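Long-range contacts in telomerase reverse transcriptase (Candida albicans SC5314, PDB 6ZDQ), which probably lengthens telomeres by adding simple DNA repeats to chromosome ends, copying a template within the RNA component of the enzyme: residues K249-L254 with E265-E270; K330-K335 with V534-T539; D476-L481 with D508-I513. One frame throughout, in Å; residues are numbered along the deposited sequence.

Contact 1: residues K249-L254 with E265-E270; sequences KRSLKL and EKEKRE
Glu-267 turns its CG away from its own carbonyl carbon (chi1 -76°), and a second bend at chi2 (-64°) swings its carboxylate across to the backbone of Arg-250 and Ser-251. The loop after strand 241-247, residues 249-254, packs here against the first turns of the long helix 263-296, to which the same loop leads. The polypeptide therefore doubles back on itself at the protein surface. Glu-267 OE2 comes within 3.2 Å of Ser-251 N and is 3.6 Å from Ser-251 OG. The aliphatic base of the glutamate is used as well, with CB lying 3.8 Å from Lys-249 O. Leu-254 crosses this side chain at about a right angle and brings its CD2 to 3.9 Å from Glu-267 OE1, a methyl group resting against the carboxylate. The guanidinium of Arg-250 leads away from the helix, and its NH2 is held instead by the carbonyl of Lys-257. On the other flank, Lys-249 and Lys-268 run side by side in the same direction, their chains touching at Lys-249 CD and Lys-268 CG, 3.8 Å apart. At the ends of these chains the bend at chi4 of Lys-268 sets its NZ 3.5 Å from Lys-249 NZ, two ammonium groups with no bond between them.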
loop_
_atom_site.group_PDB
_atom_site.type_symbol
_atom_site.label_atom_id
_atom_site.label_comp_id
_atom_site.label_asym_id
_atom_site.label_seq_id
_atom_site.Cartn_x
_atom_site.Cartn_y
_atom_site.Cartn_z
ATOM N N LYS A 249 7.367 14.395 -11.927
ATOM C CA LYS A 249 7.946 13.860 -13.159
ATOM C C LYS A 249 8.326 14.975 -14.130
ATOM O O LYS A 249 7.919 14.989 -15.291
ATOM C CB LYS A 249 6.975 12.875 -13.799
ATOM C CG LYS A 249 6.590 11.720 -12.885
ATOM C CD LYS A 249 5.703 10.709 -13.593
ATOM C CE LYS A 249 5.360 9.546 -12.677
ATOM N NZ LYS A 249 4.563 8.501 -13.376
ATOM N N ARG A 250 9.126 15.918 -13.643
ATOM C CA ARG A 250 9.604 17.051 -14.428
ATOM C C ARG A 250 10.731 17.712 -13.642
ATOM O O ARG A 250 11.117 17.247 -12.565
ATOM C CB ARG A 250 8.472 18.036 -14.735
ATOM C CG ARG A 250 7.813 18.625 -13.499
ATOM C CD ARG A 250 6.331 18.886 -13.723
ATOM N NE ARG A 250 6.086 19.871 -14.773
ATOM C CZ ARG A 250 4.878 20.301 -15.122
ATOM N NH1 ARG A 250 3.803 19.834 -14.503
ATOM N NH2 ARG A 250 4.744 21.199 -16.087
ATOM N N SER A 251 11.256 18.803 -14.186
ATOM C CA SER A 251 12.339 19.544 -13.557
ATOM C C SER A 251 11.794 20.762 -12.815
ATOM O O SER A 251 10.632 21.148 -12.962
ATOM C CB SER A 251 13.380 19.968 -14.597
ATOM O OG SER A 251 12.816 20.819 -15.577
ATOM N N LEU A 252 12.661 21.363 -11.995
ATOM C CA LEU A 252 12.274 22.548 -11.233
ATOM C C LEU A 252 11.926 23.713 -12.154
ATOM O O LEU A 252 10.923 24.407 -11.946
ATOM C CB LEU A 252 13.398 22.937 -10.270
ATOM C CG LEU A 252 13.133 22.742 -8.777
ATOM C CD1 LEU A 252 14.393 23.008 -7.969
ATOM C CD2 LEU A 252 12.002 23.646 -8.314
ATOM N N LYS A 253 12.745 23.940 -13.185
ATOM C CA LYS A 253 12.544 25.091 -14.063
ATOM C C LYS A 253 11.214 25.013 -14.805
ATOM O O LYS A 253 10.492 26.012 -14.905
ATOM C CB LYS A 253 13.701 25.198 -15.060
ATOM C CG LYS A 253 15.010 25.687 -14.458
ATOM C CD LYS A 253 16.080 25.881 -15.524
ATOM C CE LYS A 253 16.788 24.576 -15.851
ATOM N NZ LYS A 253 17.633 24.110 -14.716
ATOM N N LEU A 254 10.878 23.840 -15.335
ATOM C CA LEU A 254 9.719 23.681 -16.206
ATOM C C LEU A 254 8.416 23.465 -15.444
ATOM O O LEU A 254 7.354 23.396 -16.072
ATOM C CB LEU A 254 9.957 22.518 -17.180
ATOM C CG LEU A 254 10.862 22.741 -18.403
ATOM C CD1 LEU A 254 12.312 23.022 -18.022
ATOM C CD2 LEU A 254 10.788 21.552 -19.353
ATOM N N GLU A 265 5.832 14.777 -21.807
ATOM C CA GLU A 265 6.176 13.373 -22.002
ATOM C C GLU A 265 7.684 13.148 -21.970
ATOM O O GLU A 265 8.150 12.171 -21.373
ATOM C CB GLU A 265 5.593 12.866 -23.322
ATOM C CG GLU A 265 5.712 11.362 -23.515
ATOM C CD GLU A 265 4.887 10.578 -22.512
ATOM O OE1 GLU A 265 3.766 11.023 -22.188
ATOM O OE2 GLU A 265 5.364 9.524 -22.043
ATOM N N LYS A 266 8.465 14.035 -22.594
ATOM C CA LYS A 266 9.913 13.848 -22.593
ATOM C C LYS A 266 10.509 14.104 -21.215
ATOM O O LYS A 266 11.554 13.536 -20.879
ATOM C CB LYS A 266 10.576 14.749 -23.637
ATOM C CG LYS A 266 10.556 16.230 -23.302
ATOM C CD LYS A 266 11.626 16.980 -24.077
ATOM C CE LYS A 266 13.017 16.478 -23.717
ATOM N NZ LYS A 266 14.087 17.241 -24.416
ATOM N N GLU A 267 9.867 14.954 -20.409
ATOM C CA GLU A 267 10.275 15.088 -19.016
ATOM C C GLU A 267 9.953 13.823 -18.232
ATOM O O GLU A 267 10.721 13.417 -17.352
ATOM C CB GLU A 267 9.598 16.303 -18.381
ATOM C CG GLU A 267 10.189 17.643 -18.791
ATOM C CD GLU A 267 11.629 17.806 -18.348
ATOM O OE1 GLU A 267 12.501 18.012 -19.219
ATOM O OE2 GLU A 267 11.891 17.719 -17.130
ATOM N N LYS A 268 8.820 13.185 -18.541
ATOM C CA LYS A 268 8.482 11.924 -17.889
ATOM C C LYS A 268 9.395 10.796 -18.350
ATOM O O LYS A 268 9.660 9.864 -17.582
ATOM C CB LYS A 268 7.021 11.561 -18.155
ATOM C CG LYS A 268 6.509 10.414 -17.293
ATOM C CD LYS A 268 5.213 9.827 -17.827
ATOM C CE LYS A 268 4.687 8.746 -16.896
ATOM N NZ LYS A 268 5.739 7.743 -16.562
ATOM N N ARG A 269 9.890 10.863 -19.589
ATOM C CA ARG A 269 10.844 9.861 -20.048
ATOM C C ARG A 269 12.215 10.079 -19.423
ATOM O O ARG A 269 12.978 9.121 -19.256
ATOM C CB ARG A 269 10.939 9.881 -21.575
ATOM C CG ARG A 269 9.632 9.557 -22.284
ATOM C CD ARG A 269 9.751 9.765 -23.786
ATOM N NE ARG A 269 8.456 9.690 -24.456
ATOM C CZ ARG A 269 7.930 8.573 -24.949
ATOM N NH1 ARG A 269 8.588 7.427 -24.850
ATOM N NH2 ARG A 269 6.745 8.602 -25.544
ATOM N N GLU A 270 12.541 11.323 -19.069
ATOM C CA GLU A 270 13.759 11.591 -18.314
ATOM C C GLU A 270 13.599 11.224 -16.845
ATOM O O GLU A 270 14.573 10.815 -16.202
ATOM C CB GLU A 270 14.153 13.064 -18.456
ATOM C CG GLU A 270 15.441 13.447 -17.738
ATOM C CD GLU A 270 16.673 12.798 -18.343
ATOM O OE1 GLU A 270 16.593 12.300 -19.486
ATOM O OE2 GLU A 270 17.727 12.788 -17.673
#

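Contact 2: residues K330-K335 with V534-T539; sequences KLFILK and VNQTTT
This contact attaches the edge strand of the palm sheet in the reverse transcriptase domain. Strand 332-337 is an inner strand of a four-stranded antiparallel sheet, and residues 534-539 carry the end of edge strand 532-534 into a loop. Ile-333 and Val-534 form an antiparallel hydrogen-bonded pair. Ile-333 N bonds to Val-534 O at 2.9 Å, while the return bond from Val-534 N to Ile-333 O is weak at 3.3 Å. Their side chains lie alongside one another on the same face and point the same way, and Ile-333 CD1 meets Val-534 CG1 at 3.6 Å. Ile-543 touches both of them.

Beyond the pair the second chain curls away. Asn-535 OD1 accepts from Thr-537 N at 2.9 Å, an Asx turn in which the donor stands above the plane of the side-chain carbonyl. Phe-332 is placed by a chi1 of -60° so that its ring edge faces this curl: CD1 lies 3.8 Å from Asn-535 CB, and Gln-536 CG is also near the ring plane. The Asn-535 amide is almost coplanar with the ring, at 8°, whereas that of Gln-536 stands nearly perpendicular to it. Lys-330, extended until it bends at chi4, reaches over the start of the turn and gives a weak hydrogen bond from NZ to Asn-535 O, at 3.1 Å. Strand 496-501 pairs with the other edge of strand 332-337, with 489-492 beyond it, in the antiparallel sheet characteristic of the polymerase palm.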
loop_
_atom_site.group_PDB
_atom_site.type_symbol
_atom_site.label_atom_id
_atom_site.label_comp_id
_atom_site.label_asym_id
_atom_site.label_seq_id
_atom_site.Cartn_x
_atom_site.Cartn_y
_atom_site.Cartn_z
ATOM N N LYS A 330 11.765 -15.861 33.754
ATOM C CA LYS A 330 11.119 -14.552 33.788
ATOM C C LYS A 330 11.918 -13.572 32.936
ATOM O O LYS A 330 13.059 -13.232 33.265
ATOM C CB LYS A 330 10.996 -14.055 35.225
ATOM C CG LYS A 330 9.886 -13.033 35.418
ATOM C CD LYS A 330 9.817 -12.528 36.848
ATOM C CE LYS A 330 8.521 -11.773 37.088
ATOM N NZ LYS A 330 8.268 -10.761 36.027
ATOM N N LEU A 331 11.317 -13.113 31.843
ATOM C CA LEU A 331 11.990 -12.280 30.857
ATOM C C LEU A 331 11.727 -10.804 31.122
ATOM O O LEU A 331 10.600 -10.411 31.440
ATOM C CB LEU A 331 11.526 -12.647 29.447
ATOM C CG LEU A 331 11.721 -14.118 29.078
ATOM C CD1 LEU A 331 11.032 -14.450 27.765
ATOM C CD2 LEU A 331 13.203 -14.444 29.009
ATOM N N PHE A 332 12.774 -9.993 30.997
ATOM C CA PHE A 332 12.657 -8.541 31.088
ATOM C C PHE A 332 12.520 -7.984 29.674
ATOM O O PHE A 332 13.485 -7.987 28.903
ATOM C CB PHE A 332 13.867 -7.939 31.800
ATOM C CG PHE A 332 14.056 -8.434 33.207
ATOM C CD1 PHE A 332 13.314 -7.903 34.250
ATOM C CD2 PHE A 332 14.986 -9.421 33.489
ATOM C CE1 PHE A 332 13.490 -8.354 35.547
ATOM C CE2 PHE A 332 15.166 -9.876 34.784
ATOM C CZ PHE A 332 14.417 -9.341 35.814
ATOM N N ILE A 333 11.327 -7.502 29.335
ATOM C CA ILE A 333 11.031 -7.031 27.987
ATOM C C ILE A 333 11.090 -5.510 27.959
ATOM O O ILE A 333 10.781 -4.834 28.948
ATOM C CB ILE A 333 9.663 -7.554 27.497
ATOM C CG1 ILE A 333 9.594 -9.077 27.625
ATOM C CG2 ILE A 333 9.428 -7.177 26.047
ATOM C CD1 ILE A 333 8.859 -9.564 28.849
ATOM N N LEU A 334 11.489 -4.961 26.807
ATOM C CA LEU A 334 11.625 -3.514 26.640
ATOM C C LEU A 334 11.199 -3.158 25.217
ATOM O O LEU A 334 11.937 -3.421 24.262
ATOM C CB LEU A 334 13.050 -3.062 26.929
ATOM C CG LEU A 334 13.290 -2.515 28.338
ATOM C CD1 LEU A 334 14.717 -2.046 28.485
ATOM C CD2 LEU A 334 12.340 -1.373 28.643
ATOM N N LYS A 335 10.009 -2.572 25.085
ATOM C CA LYS A 335 9.467 -2.155 23.795
ATOM C C LYS A 335 9.450 -0.631 23.747
ATOM O O LYS A 335 8.732 0.011 24.521
ATOM C CB LYS A 335 8.067 -2.729 23.577
ATOM C CG LYS A 335 7.492 -2.478 22.190
ATOM C CD LYS A 335 6.576 -1.266 22.161
ATOM C CE LYS A 335 6.019 -1.039 20.766
ATOM N NZ LYS A 335 5.097 0.128 20.712
ATOM N N VAL A 534 7.988 -4.326 30.712
ATOM C CA VAL A 534 7.588 -5.504 31.476
ATOM C C VAL A 534 8.817 -6.024 32.211
ATOM O O VAL A 534 9.810 -6.401 31.577
ATOM C CB VAL A 534 6.985 -6.603 30.586
ATOM C CG1 VAL A 534 6.852 -7.901 31.368
ATOM C CG2 VAL A 534 5.631 -6.167 30.063
ATOM N N ASN A 535 8.746 -6.048 33.539
ATOM C CA ASN A 535 9.864 -6.465 34.376
ATOM C C ASN A 535 9.313 -7.276 35.542
ATOM O O ASN A 535 8.160 -7.716 35.530
ATOM C CB ASN A 535 10.677 -5.254 34.850
ATOM C CG ASN A 535 9.883 -4.337 35.756
ATOM O OD1 ASN A 535 9.921 -4.468 36.980
ATOM N ND2 ASN A 535 9.155 -3.400 35.159
ATOM N N GLN A 536 10.163 -7.484 36.552
ATOM C CA GLN A 536 9.774 -8.284 37.708
ATOM C C GLN A 536 8.554 -7.710 38.423
ATOM O O GLN A 536 7.730 -8.470 38.946
ATOM C CB GLN A 536 10.958 -8.412 38.667
ATOM C CG GLN A 536 11.735 -7.120 38.874
ATOM C CD GLN A 536 13.067 -7.346 39.565
ATOM O OE1 GLN A 536 13.379 -8.460 39.985
ATOM N NE2 GLN A 536 13.862 -6.288 39.681
ATOM N N THR A 537 8.413 -6.384 38.456
ATOM C CA THR A 537 7.255 -5.759 39.093
ATOM C C THR A 537 6.095 -5.582 38.115
ATOM O O THR A 537 4.998 -6.104 38.340
ATOM C CB THR A 537 7.639 -4.399 39.688
ATOM O OG1 THR A 537 8.443 -3.678 38.745
ATOM C CG2 THR A 537 8.392 -4.557 41.007
ATOM N N THR A 538 6.324 -4.853 37.024
ATOM C CA THR A 538 5.272 -4.563 36.051
ATOM C C THR A 538 5.053 -5.814 35.210
ATOM O O THR A 538 5.701 -6.027 34.184
ATOM C CB THR A 538 5.645 -3.361 35.190
ATOM O OG1 THR A 538 5.952 -2.244 36.034
ATOM C CG2 THR A 538 4.491 -2.986 34.269
ATOM N N THR A 539 4.129 -6.658 35.659
ATOM C CA THR A 539 3.817 -7.915 34.988
ATOM C C THR A 539 2.601 -7.694 34.096
ATOM O O THR A 539 1.485 -7.502 34.591
ATOM C CB THR A 539 3.555 -9.028 36.001
ATOM O OG1 THR A 539 2.503 -8.632 36.890
ATOM C CG2 THR A 539 4.810 -9.323 36.809
#

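Contact 3: residues D476-L481 with D508-I513; sequences DCFQFL and DQVHNI
Ile-513 pushes its CD1 methyl between two phenylalanines, and this knob is the centre of the contact. The methyl sits 3.5 Å from Phe-478 CE2, approaching that ring obliquely, and 3.6 Å from Phe-480 CE1, where it lies at the ring edge. The hollow it fills is formed where the chain leaves helix 460-477: Phe-478 is the first residue to depart from helical backbone angles, and the turn that follows sends the two aromatic side chains out as separate prongs. With chi1 at 65°, CG of Phe-480 lies between its own backbone N and carbonyl carbon, and the ring is carried toward helix 504-514.

There the ring becomes the knob in its turn. It slides along Gln-509, the two side chains running in opposite directions, with CE2 3.4 Å from Gln-509 CB. Beyond it the amide of Gln-509 is inclined by 31° to the ring, and its OE1 is 3.2 Å from Phe-480 CD2. The end of the ring, CZ, settles 4.2 Å from Val-510 CB. Val-510 uses its CG2 branch for the other prong, meeting the edge of Phe-478 at CE2, 3.7 Å away. Hydrocarbon therefore makes up most of the interface, with the Gln-509 amide as the polar part; Gln-509 NE2 makes a weak hydrogen bond to Asn-505.

The contact joins the turn after helix 460-477 to helix 504-514, beside the palm sheet: Phe-478 also meets the ring of Phe-490 on strand 489-492, and helix 504-514 packs against strand 332-337.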
loop_
_atom_site.group_PDB
_atom_site.type_symbol
_atom_site.label_atom_id
_atom_site.label_comp_id
_atom_site.label_asym_id
_atom_site.label_seq_id
_atom_site.Cartn_x
_atom_site.Cartn_y
_atom_site.Cartn_z
ATOM N N ASP A 476 27.132 0.519 17.353
ATOM C CA ASP A 476 28.108 1.154 18.234
ATOM C C ASP A 476 27.525 1.626 19.560
ATOM O O ASP A 476 28.231 1.600 20.576
ATOM C CB ASP A 476 28.777 2.336 17.520
ATOM C CG ASP A 476 27.789 3.205 16.772
ATOM O OD1 ASP A 476 26.861 3.746 17.411
ATOM O OD2 ASP A 476 27.948 3.355 15.543
ATOM N N CYS A 477 26.265 2.065 19.585
ATOM C CA CYS A 477 25.691 2.549 20.838
ATOM C C CYS A 477 25.356 1.407 21.787
ATOM O O CYS A 477 25.359 1.599 23.008
ATOM C CB CYS A 477 24.451 3.396 20.562
ATOM S SG CYS A 477 24.805 5.016 19.849
ATOM N N PHE A 478 25.073 0.220 21.254
ATOM C CA PHE A 478 24.738 -0.947 22.060
ATOM C C PHE A 478 25.856 -1.987 22.047
ATOM O O PHE A 478 25.597 -3.183 22.194
ATOM C CB PHE A 478 23.426 -1.567 21.584
ATOM C CG PHE A 478 22.247 -0.641 21.686
ATOM C CD1 PHE A 478 21.943 0.234 20.655
ATOM C CD2 PHE A 478 21.444 -0.642 22.814
ATOM C CE1 PHE A 478 20.861 1.088 20.747
ATOM C CE2 PHE A 478 20.360 0.210 22.913
ATOM C CZ PHE A 478 20.069 1.076 21.878
ATOM N N GLN A 479 27.104 -1.538 21.881
ATOM C CA GLN A 479 28.230 -2.462 21.770
ATOM C C GLN A 479 28.404 -3.321 23.017
ATOM O O GLN A 479 28.980 -4.410 22.928
ATOM C CB GLN A 479 29.517 -1.682 21.484
ATOM C CG GLN A 479 30.723 -2.549 21.143
ATOM C CD GLN A 479 30.531 -3.348 19.867
ATOM O OE1 GLN A 479 29.809 -2.932 18.961
ATOM N NE2 GLN A 479 31.178 -4.506 19.792
ATOM N N PHE A 480 27.914 -2.862 24.172
ATOM C CA PHE A 480 27.974 -3.686 25.375
ATOM C C PHE A 480 27.186 -4.978 25.205
ATOM O O PHE A 480 27.533 -6.000 25.807
ATOM C CB PHE A 480 27.456 -2.900 26.581
ATOM C CG PHE A 480 25.999 -2.546 26.493
ATOM C CD1 PHE A 480 25.591 -1.395 25.840
ATOM C CD2 PHE A 480 25.038 -3.362 27.067
ATOM C CE1 PHE A 480 24.251 -1.067 25.756
ATOM C CE2 PHE A 480 23.698 -3.041 26.985
ATOM C CZ PHE A 480 23.304 -1.891 26.330
ATOM N N LEU A 481 26.117 -4.949 24.403
ATOM C CA LEU A 481 25.340 -6.161 24.160
ATOM C C LEU A 481 26.174 -7.224 23.456
ATOM O O LEU A 481 26.121 -8.404 23.819
ATOM C CB LEU A 481 24.096 -5.831 23.338
ATOM C CG LEU A 481 22.974 -5.072 24.044
ATOM C CD1 LEU A 481 21.857 -4.748 23.065
ATOM C CD2 LEU A 481 22.445 -5.885 25.212
ATOM N N ASP A 508 19.019 -3.189 32.620
ATOM C CA ASP A 508 19.321 -1.855 33.130
ATOM C C ASP A 508 20.188 -1.062 32.158
ATOM O O ASP A 508 19.974 0.142 31.973
ATOM C CB ASP A 508 20.000 -1.960 34.496
ATOM C CG ASP A 508 19.086 -2.548 35.556
ATOM O OD1 ASP A 508 17.880 -2.219 35.548
ATOM O OD2 ASP A 508 19.569 -3.342 36.391
ATOM N N GLN A 509 21.174 -1.714 31.535
ATOM C CA GLN A 509 22.114 -0.995 30.679
ATOM C C GLN A 509 21.417 -0.368 29.477
ATOM O O GLN A 509 21.695 0.784 29.122
ATOM C CB GLN A 509 23.228 -1.934 30.214
ATOM C CG GLN A 509 24.161 -2.404 31.315
ATOM C CD GLN A 509 25.342 -3.193 30.778
ATOM O OE1 GLN A 509 26.146 -2.678 29.999
ATOM N NE2 GLN A 509 25.450 -4.452 31.188
ATOM N N VAL A 510 20.515 -1.108 28.832
ATOM C CA VAL A 510 19.803 -0.559 27.682
ATOM C C VAL A 510 18.812 0.511 28.129
ATOM O O VAL A 510 18.631 1.531 27.453
ATOM C CB VAL A 510 19.123 -1.688 26.885
ATOM C CG1 VAL A 510 18.260 -2.547 27.794
ATOM C CG2 VAL A 510 18.302 -1.120 25.733
ATOM N N HIS A 511 18.159 0.302 29.275
ATOM C CA HIS A 511 17.249 1.314 29.798
ATOM C C HIS A 511 17.997 2.567 30.236
ATOM O O HIS A 511 17.453 3.674 30.153
ATOM C CB HIS A 511 16.441 0.740 30.962
ATOM C CG HIS A 511 15.225 1.540 31.308
ATOM N ND1 HIS A 511 15.291 2.761 31.946
ATOM C CD2 HIS A 511 13.908 1.291 31.109
ATOM C CE1 HIS A 511 14.069 3.230 32.121
ATOM N NE2 HIS A 511 13.211 2.357 31.624
ATOM N N ASN A 512 19.240 2.414 30.704
ATOM C CA ASN A 512 20.009 3.565 31.165
ATOM C C ASN A 512 20.349 4.508 30.016
ATOM O O ASN A 512 20.283 5.734 30.172
ATOM C CB ASN A 512 21.282 3.098 31.870
ATOM C CG ASN A 512 22.002 4.226 32.585
ATOM O OD1 ASN A 512 22.870 4.884 32.013
ATOM N ND2 ASN A 512 21.643 4.452 33.844
ATOM N N ILE A 513 20.716 3.958 28.854
ATOM C CA ILE A 513 21.070 4.800 27.712
ATOM C C ILE A 513 19.852 5.322 26.970
ATOM O O ILE A 513 19.996 6.186 26.095
ATOM C CB ILE A 513 21.988 4.051 26.728
ATOM C CG1 ILE A 513 21.351 2.736 26.284
ATOM C CG2 ILE A 513 23.351 3.800 27.354
ATOM C CD1 ILE A 513 22.235 1.911 25.377
#

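In the fold
Along the chain contact 1 closes first; contact 2 then opens, and both segments of contact 3 fall between its two halves. Contacts 2 and 3 lie within the reverse transcriptase range, with centres about 17 Å apart. They touch where Leu-334 of strand 332-337 packs against Val-510 and His-511 of helix 504-514. Contact 2 ties edge strand 532-534 to strand 332-337 of the palm sheet, which is flanked by helix 504-514 and the turn after helix 460-477. Contact 1, a local fold-back at the surface, stands apart, its centre about 55 Å from that of contact 2 and 48 Å from that of contact 3. Contact 2 joins parts some 200 residues apart; contact 3 spans far fewer.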